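Side-chain contacts in 49 protein (Murid herpesvirus 4, PDB 6A4V), which interacts with the host enzyme poly(ADP-ribose) polymerase 1 and thereby probably facilitates virus replication: residues G138-L143 with H162-C167; T56-R61 with C65-Q70. All coordinates share one frame; numbering follows the deposited sequence.

Both contacts join helices of one largely helical chain, but on opposite sides of its centre. Contact 2 comes first in sequence, pairing the end of helix 44-57 and its connector with helix 61-85; contact 1 follows, pairing helix 131-146 with the short helix 161-168. Their centres lie about 46 Å apart, their nearest atoms are about 30 Å apart, and they share no helix. Each is backed by a different long helix of a consecutive pair, 213-235 behind contact 1 and 238-262 behind contact 2. The two therefore belong to separate helical packings, and both fall in the BRRF1-like family region.

Contact 1: G138-L143 with H162-C167; sequences GTVNLL and HEWCAC
Trp164 bridges two helices of this helical fold, reaching from the short helix 161-168 to Val140 and Thr139 on helix 131-146. The backbones stay well apart, Val140 CA and Trp164 CA being 10.0 Å from each other, so the indole itself spans the gap. The Trp164 bond to CB is not aimed at helix 131-146; CG, anti to the backbone N (chi1 -176°), swings the indole over to it.

Val140 CG2 lies 4.2 Å from both Trp164 NE1 and Trp164 CZ2, the two atoms that flank the ring-fusion carbon CE2. Both neighbours come at the indole on a slant, and no hydrogen bond crosses between the segments; the contact is loose van der Waals packing of buried side chains. Tyr155, in the loop between the helices, touches Val140; both Tyr155 and Phe168 meet Trp164 edge-to-face, while Val224 of helix 213-235 also touches the indole.

Thr139 divides its two branches. Its hydroxyl OG1 turns back beside the backbone N and hydrogen-bonds to Leu135 O in the preceding turn, whereas the methyl CG2, anti to that N, points to the benzo ring; Thr139 CG2 and Thr139 CB both stop 4.2 Å from Trp164 CH2.

Contact 2: T56-R61 with C65-Q70; sequences TREHNR and CLCKLQ
Glu58 and Cys67 supply the side-chain part of this contact, which is a van der Waals approach. Glu58 is the first residue to leave helical geometry after helix 44-57, and its CB is directed at helix 61-85. Its chain bends at chi2 (-55°), with the methylene CG 4.1 Å from Cys67 SG and the carboxylate oxygen OE2 at 4.2 Å from the same sulfur. The Cys67 bond to CB points toward the connector, and SG, anti to the carbonyl carbon, ends near Glu58. Around this pair, Glu58 also touches Ser63 and Ala64, and Cys67 also touches Ile54 of helix 44-57 and Gln309 of helix 295-312.

The polar part lies in the backbone. Cys65 N donates to Arg61 O at 3.2 Å, with an N-H...O angle of 152°; the donor stands above the carbonyl plane, 36° out of it. This is the i to i+4 bond of the first turn of helix 61-85. Cys65 CB comes within 3.6 Å of the same Arg61 O. The Arg61 side chain sets off away from the other segment, at an exposed position, whereas buried Cys65 touches Leu257 of helix 238-262.

Asn60 occupies the N-cap position, although its side chain makes no capping bond. Three residues, 58-60, separate the two helices, and the tight reversal, with Cys67 brought back against Ile54 and Lys68 against Phe51, is that of an alpha-alpha hairpin.

Contact 1: G138-L143 with H162-C167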
ATOM      1  N   GLY B 138      27.947 -20.051  10.653  1.00 42.20           N
ATOM      2  CA  GLY B 138      28.685 -18.887  10.145  1.00 36.30           C
ATOM      3  C   GLY B 138      28.742 -17.766  11.169  1.00 34.71           C
ATOM      4  O   GLY B 138      29.789 -17.284  11.604  1.00 37.38           O
ATOM      5  N   THR B 139      27.587 -17.367  11.624  1.00 35.98           N
ATOM      6  CA  THR B 139      27.520 -16.183  12.417  1.00 48.00           C
ATOM      7  C   THR B 139      28.292 -16.415  13.723  1.00 48.93           C
ATOM      8  O   THR B 139      29.214 -15.690  14.021  1.00 46.67           O
ATOM      9  CB  THR B 139      26.050 -15.802  12.573  1.00 43.05           C
ATOM     10  OG1 THR B 139      25.568 -15.761  11.224  1.00 44.68           O
ATOM     11  CG2 THR B 139      25.862 -14.474  13.264  1.00 44.57           C
ATOM     12  N   VAL B 140      27.908 -17.465  14.453  1.00 50.29           N
ATOM     13  CA  VAL B 140      28.563 -17.860  15.673  1.00 53.44           C
ATOM     14  C   VAL B 140      30.081 -17.911  15.453  1.00 53.02           C
ATOM     15  O   VAL B 140      30.854 -17.463  16.326  1.00 52.69           O
ATOM     16  CB  VAL B 140      28.025 -19.194  16.212  1.00 57.88           C
ATOM     17  CG1 VAL B 140      28.786 -19.602  17.449  1.00 65.19           C
ATOM     18  CG2 VAL B 140      26.533 -19.113  16.533  1.00 57.93           C
ATOM     19  N   ASN B 141      30.514 -18.396  14.290  1.00 35.04           N
ATOM     20  CA  ASN B 141      31.944 -18.470  14.042  1.00 41.47           C
ATOM     21  C   ASN B 141      32.635 -17.144  13.731  1.00 43.54           C
ATOM     22  O   ASN B 141      33.874 -17.044  13.992  1.00 36.80           O
ATOM     23  CB  ASN B 141      32.263 -19.437  12.920  1.00 41.72           C
ATOM     24  CG  ASN B 141      32.306 -20.842  13.469  1.00 48.66           C
ATOM     25  OD1 ASN B 141      33.389 -21.358  13.685  1.00 46.20           O
ATOM     26  ND2 ASN B 141      31.142 -21.450  13.696  1.00 45.10           N
ATOM     27  N   LEU B 142      31.944 -16.177  13.091  1.00 47.06           N
ATOM     28  CA  LEU B 142      32.595 -14.898  12.869  1.00 47.37           C
ATOM     29  C   LEU B 142      32.776 -14.288  14.260  1.00 43.27           C
ATOM     30  O   LEU B 142      33.817 -13.725  14.584  1.00 51.05           O
ATOM     31  CB  LEU B 142      31.825 -13.958  11.921  1.00 43.29           C
ATOM     32  CG  LEU B 142      31.633 -14.435  10.484  1.00 40.50           C
ATOM     33  CD1 LEU B 142      30.348 -13.899   9.902  1.00 49.69           C
ATOM     34  CD2 LEU B 142      32.789 -14.070   9.583  1.00 34.74           C
ATOM     35  N   LEU B 143      31.758 -14.436  15.083  1.00 46.86           N
ATOM     36  CA  LEU B 143      31.780 -13.946  16.461  1.00 54.09           C
ATOM     37  C   LEU B 143      32.969 -14.541  17.237  1.00 60.55           C
ATOM     38  O   LEU B 143      33.622 -13.829  18.030  1.00 67.23           O
ATOM     39  CB  LEU B 143      30.439 -14.278  17.119  1.00 49.17           C
ATOM     40  CG  LEU B 143      29.301 -13.338  16.736  1.00 60.20           C
ATOM     41  CD1 LEU B 143      27.967 -13.835  17.287  1.00 59.15           C
ATOM     42  CD2 LEU B 143      29.584 -11.925  17.228  1.00 59.73           C
ATOM     43  N   HIS B 162      14.562 -15.888  19.074  1.00 48.95           N
ATOM     44  CA  HIS B 162      14.847 -14.764  19.941  1.00 52.69           C
ATOM     45  C   HIS B 162      15.886 -15.154  21.023  1.00 57.32           C
ATOM     46  O   HIS B 162      16.806 -14.404  21.308  1.00 57.73           O
ATOM     47  CB  HIS B 162      13.525 -14.237  20.525  1.00 63.56           C
ATOM     48  CG  HIS B 162      12.838 -15.168  21.470  1.00 58.64           C
ATOM     49  ND1 HIS B 162      12.218 -16.333  21.051  1.00 70.86           N
ATOM     50  CD2 HIS B 162      12.660 -15.105  22.805  1.00 52.95           C
ATOM     51  CE1 HIS B 162      11.676 -16.939  22.090  1.00 66.57           C
ATOM     52  NE2 HIS B 162      11.945 -16.209  23.174  1.00 61.73           N
ATOM     53  N   GLU B 163      15.760 -16.350  21.605  1.00 57.91           N
ATOM     54  CA  GLU B 163      16.738 -16.829  22.579  1.00 63.73           C
ATOM     55  C   GLU B 163      18.141 -16.741  21.970  1.00 61.01           C
ATOM     56  O   GLU B 163      19.033 -16.137  22.567  1.00 64.67           O
ATOM     57  CB  GLU B 163      16.377 -18.233  23.071  1.00 75.10           C
ATOM     58  CG  GLU B 163      15.474 -18.215  24.301  1.00 74.87           C
ATOM     59  CD  GLU B 163      14.762 -19.520  24.597  1.00 81.91           C
ATOM     60  OE1 GLU B 163      15.276 -20.575  24.166  1.00 96.21           O
ATOM     61  OE2 GLU B 163      13.686 -19.479  25.244  1.00 74.36           O
ATOM     62  N   TRP B 164      18.298 -17.281  20.752  1.00 57.81           N
ATOM     63  CA  TRP B 164      19.572 -17.280  20.009  1.00 50.29           C
ATOM     64  C   TRP B 164      20.076 -15.864  19.733  1.00 60.44           C
ATOM     65  O   TRP B 164      21.274 -15.630  19.822  1.00 59.36           O
ATOM     66  CB  TRP B 164      19.423 -18.098  18.722  1.00 54.25           C
ATOM     67  CG  TRP B 164      20.640 -18.287  17.872  1.00 42.06           C
ATOM     68  CD1 TRP B 164      21.437 -19.395  17.861  1.00 41.94           C
ATOM     69  CD2 TRP B 164      21.050 -17.508  16.730  1.00 36.83           C
ATOM     70  NE1 TRP B 164      22.393 -19.296  16.884  1.00 39.54           N
ATOM     71  CE2 TRP B 164      22.206 -18.125  16.197  1.00 35.24           C
ATOM     72  CE3 TRP B 164      20.656 -16.285  16.189  1.00 41.02           C
ATOM     73  CZ2 TRP B 164      22.903 -17.613  15.102  1.00 35.16           C
ATOM     74  CZ3 TRP B 164      21.343 -15.774  15.107  1.00 32.99           C
ATOM     75  CH2 TRP B 164      22.435 -16.439  14.559  1.00 36.43           C
ATOM     76  N   CYS B 165      19.177 -14.938  19.388  1.00 60.59           N
ATOM     77  CA  CYS B 165      19.575 -13.543  19.141  1.00 64.53           C
ATOM     78  C   CYS B 165      20.131 -12.914  20.426  1.00 68.71           C
ATOM     79  O   CYS B 165      21.069 -12.107  20.380  1.00 69.73           O
ATOM     80  CB  CYS B 165      18.417 -12.694  18.620  1.00 68.64           C
ATOM     81  SG  CYS B 165      18.960 -11.141  17.852  1.00 61.18           S
ATOM     82  N   ALA B 166      19.527 -13.261  21.566  1.00 67.91           N
ATOM     83  CA  ALA B 166      19.901 -12.686  22.849  1.00 75.21           C
ATOM     84  C   ALA B 166      21.320 -13.140  23.238  1.00 78.08           C
ATOM     85  O   ALA B 166      22.171 -12.297  23.549  1.00 92.31           O
ATOM     86  CB  ALA B 166      18.875 -13.053  23.900  1.00 79.28           C
ATOM     87  N   CYS B 167      21.581 -14.454  23.213  1.00 71.69           N
ATOM     88  CA  CYS B 167      22.925 -14.973  23.485  1.00 75.57           C
ATOM     89  C   CYS B 167      23.982 -14.147  22.762  1.00 76.68           C
ATOM     90  O   CYS B 167      24.930 -13.648  23.368  1.00101.49           O
ATOM     91  CB  CYS B 167      23.115 -16.402  23.005  1.00 71.23           C
ATOM     92  SG  CYS B 167      22.171 -17.582  23.989  1.00 90.86           S
TER

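Contact 2: T56-R61 with C65-Q70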
ATOM      1  N   THR B  56     -17.962  -2.538  24.135  1.00 83.09           N
ATOM      2  CA  THR B  56     -18.336  -1.839  25.365  1.00 84.81           C
ATOM      3  C   THR B  56     -18.421  -0.323  25.060  1.00 83.32           C
ATOM      4  O   THR B  56     -19.376   0.319  25.455  1.00 97.65           O
ATOM      5  CB  THR B  56     -17.488  -2.315  26.565  1.00 84.19           C
ATOM      6  OG1 THR B  56     -16.172  -1.749  26.509  1.00 70.15           O
ATOM      7  CG2 THR B  56     -17.412  -3.833  26.683  1.00 67.50           C
ATOM      8  N   ARG B  57     -17.489   0.247  24.295  1.00 74.46           N
ATOM      9  CA  ARG B  57     -17.564   1.684  23.896  1.00 85.82           C
ATOM     10  C   ARG B  57     -18.832   2.044  23.089  1.00 86.47           C
ATOM     11  O   ARG B  57     -19.358   3.149  23.253  1.00 77.00           O
ATOM     12  CB  ARG B  57     -16.354   2.107  23.052  1.00 96.09           C
ATOM     13  CG  ARG B  57     -15.223   2.724  23.859  1.00111.76           C
ATOM     14  CD  ARG B  57     -14.123   3.344  23.012  1.00118.56           C
ATOM     15  NE  ARG B  57     -12.855   3.341  23.738  1.00120.32           N
ATOM     16  CZ  ARG B  57     -11.661   3.541  23.192  1.00113.17           C
ATOM     17  NH1 ARG B  57     -11.562   4.030  21.965  1.00119.91           N
ATOM     18  NH2 ARG B  57     -10.567   3.257  23.878  1.00117.78           N
ATOM     19  N   GLU B  58     -19.287   1.190  22.158  1.00 77.66           N
ATOM     20  CA  GLU B  58     -20.244   1.668  21.146  1.00 79.91           C
ATOM     21  C   GLU B  58     -21.677   1.531  21.666  1.00 81.43           C
ATOM     22  O   GLU B  58     -22.055   0.545  22.296  1.00 58.31           O
ATOM     23  CB  GLU B  58     -20.088   0.966  19.795  1.00 86.16           C
ATOM     24  CG  GLU B  58     -19.128   1.669  18.841  1.00 85.08           C
ATOM     25  CD  GLU B  58     -19.431   3.130  18.560  1.00 85.59           C
ATOM     26  OE1 GLU B  58     -20.625   3.481  18.399  1.00 83.17           O
ATOM     27  OE2 GLU B  58     -18.472   3.918  18.525  1.00 84.86           O
ATOM     28  N   HIS B  59     -22.481   2.545  21.340  1.00 94.87           N
ATOM     29  CA  HIS B  59     -23.839   2.655  21.851  1.00102.83           C
ATOM     30  C   HIS B  59     -24.684   1.544  21.198  1.00 95.07           C
ATOM     31  O   HIS B  59     -25.292   0.687  21.891  1.00 72.95           O
ATOM     32  CB  HIS B  59     -24.343   4.099  21.643  1.00117.69           C
ATOM     33  CG  HIS B  59     -23.279   5.149  21.795  1.00135.59           C
ATOM     34  ND1 HIS B  59     -22.830   5.589  23.035  1.00135.52           N
ATOM     35  CD2 HIS B  59     -22.568   5.844  20.873  1.00139.50           C
ATOM     36  CE1 HIS B  59     -21.895   6.508  22.867  1.00130.31           C
ATOM     37  NE2 HIS B  59     -21.714   6.682  21.546  1.00131.24           N
ATOM     38  N   ASN B  60     -24.652   1.535  19.856  1.00 77.51           N
ATOM     39  CA  ASN B  60     -25.475   0.669  19.035  1.00 78.58           C
ATOM     40  C   ASN B  60     -24.724  -0.601  18.694  1.00 72.99           C
ATOM     41  O   ASN B  60     -23.526  -0.571  18.486  1.00 79.33           O
ATOM     42  CB  ASN B  60     -25.804   1.245  17.660  1.00 76.79           C
ATOM     43  CG  ASN B  60     -26.984   2.175  17.688  1.00 91.93           C
ATOM     44  OD1 ASN B  60     -27.641   2.314  18.716  1.00121.87           O
ATOM     45  ND2 ASN B  60     -27.263   2.801  16.562  1.00106.26           N
ATOM     46  N   ARG B  61     -25.498  -1.676  18.558  1.00 71.02           N
ATOM     47  CA  ARG B  61     -25.039  -2.906  17.984  1.00 58.62           C
ATOM     48  C   ARG B  61     -24.649  -2.670  16.519  1.00 54.09           C
ATOM     49  O   ARG B  61     -23.763  -3.341  16.081  1.00 47.35           O
ATOM     50  CB  ARG B  61     -26.111  -4.000  18.085  1.00 60.73           C
ATOM     51  CG  ARG B  61     -26.274  -4.571  19.487  1.00 70.57           C
ATOM     52  CD  ARG B  61     -26.693  -6.032  19.501  1.00 74.75           C
ATOM     53  NE  ARG B  61     -27.878  -6.229  18.665  1.00 85.41           N
ATOM     54  CZ  ARG B  61     -28.237  -7.388  18.130  1.00 79.08           C
ATOM     55  NH1 ARG B  61     -27.420  -8.425  18.238  1.00 73.00           N
ATOM     56  NH2 ARG B  61     -29.411  -7.500  17.515  1.00 64.67           N
ATOM     57  N   CYS B  65     -20.781  -2.993  14.927  1.00 42.59           N
ATOM     58  CA  CYS B  65     -20.519  -3.932  13.820  1.00 38.35           C
ATOM     59  C   CYS B  65     -19.700  -3.206  12.746  1.00 39.13           C
ATOM     60  O   CYS B  65     -18.703  -3.729  12.210  1.00 36.60           O
ATOM     61  CB  CYS B  65     -21.828  -4.531  13.335  1.00 38.46           C
ATOM     62  SG  CYS B  65     -21.559  -5.961  12.251  1.00 34.92           S
ATOM     63  N   LEU B  66     -20.036  -1.935  12.514  1.00 32.31           N
ATOM     64  CA  LEU B  66     -19.440  -1.216  11.470  1.00 36.66           C
ATOM     65  C   LEU B  66     -17.981  -0.893  11.786  1.00 41.06           C
ATOM     66  O   LEU B  66     -17.138  -1.100  10.915  1.00 48.20           O
ATOM     67  CB  LEU B  66     -20.229   0.052  11.216  1.00 34.70           C
ATOM     68  CG  LEU B  66     -21.487  -0.219  10.425  1.00 40.08           C
ATOM     69  CD1 LEU B  66     -22.290   1.065  10.346  1.00 44.32           C
ATOM     70  CD2 LEU B  66     -21.119  -0.733   9.038  1.00 36.69           C
ATOM     71  N   CYS B  67     -17.703  -0.417  13.007  1.00 41.45           N
ATOM     72  CA  CYS B  67     -16.308  -0.232  13.429  1.00 42.31           C
ATOM     73  C   CYS B  67     -15.579  -1.562  13.161  1.00 41.02           C
ATOM     74  O   CYS B  67     -14.563  -1.585  12.567  1.00 43.60           O
ATOM     75  CB  CYS B  67     -16.243   0.197  14.897  1.00 46.03           C
ATOM     76  SG  CYS B  67     -17.117   1.756  15.252  1.00 53.29           S
ATOM     77  N   LYS B  68     -16.183  -2.682  13.569  1.00 42.04           N
ATOM     78  CA  LYS B  68     -15.511  -3.948  13.573  1.00 34.72           C
ATOM     79  C   LYS B  68     -15.127  -4.272  12.135  1.00 35.61           C
ATOM     80  O   LYS B  68     -13.993  -4.719  11.888  1.00 34.95           O
ATOM     81  CB  LYS B  68     -16.387  -5.066  14.150  1.00 35.70           C
ATOM     82  CG  LYS B  68     -16.768  -4.921  15.616  1.00 40.93           C
ATOM     83  CD  LYS B  68     -16.656  -6.202  16.501  1.00 46.12           C
ATOM     84  CE  LYS B  68     -17.755  -6.305  17.555  1.00 53.41           C
ATOM     85  NZ  LYS B  68     -18.469  -7.613  17.495  1.00 53.60           N
ATOM     86  N   LEU B  69     -16.034  -3.923  11.220  1.00 33.64           N
ATOM     87  CA  LEU B  69     -15.920  -4.143   9.841  1.00 29.90           C
ATOM     88  C   LEU B  69     -14.843  -3.264   9.239  1.00 31.49           C
ATOM     89  O   LEU B  69     -14.240  -3.687   8.270  1.00 34.13           O
ATOM     90  CB  LEU B  69     -17.251  -3.870   9.142  1.00 31.40           C
ATOM     91  CG  LEU B  69     -18.252  -5.024   9.269  1.00 32.29           C
ATOM     92  CD1 LEU B  69     -19.626  -4.601   8.793  1.00 29.25           C
ATOM     93  CD2 LEU B  69     -17.746  -6.267   8.556  1.00 28.79           C
ATOM     94  N   GLN B  70     -14.732  -2.028   9.724  1.00 40.03           N
ATOM     95  CA  GLN B  70     -13.740  -1.083   9.222  1.00 40.29           C
ATOM     96  C   GLN B  70     -12.353  -1.573   9.595  1.00 34.03           C
ATOM     97  O   GLN B  70     -11.485  -1.729   8.688  1.00 42.31           O
ATOM     98  CB  GLN B  70     -14.001   0.304   9.783  1.00 49.26           C
ATOM     99  CG  GLN B  70     -15.131   0.974   9.036  1.00 48.05           C
ATOM    100  CD  GLN B  70     -15.471   2.330   9.596  1.00 57.39           C
ATOM    101  OE1 GLN B  70     -15.566   2.520  10.813  1.00 77.18           O
ATOM    102  NE2 GLN B  70     -15.671   3.283   8.698  1.00 51.27           N
TER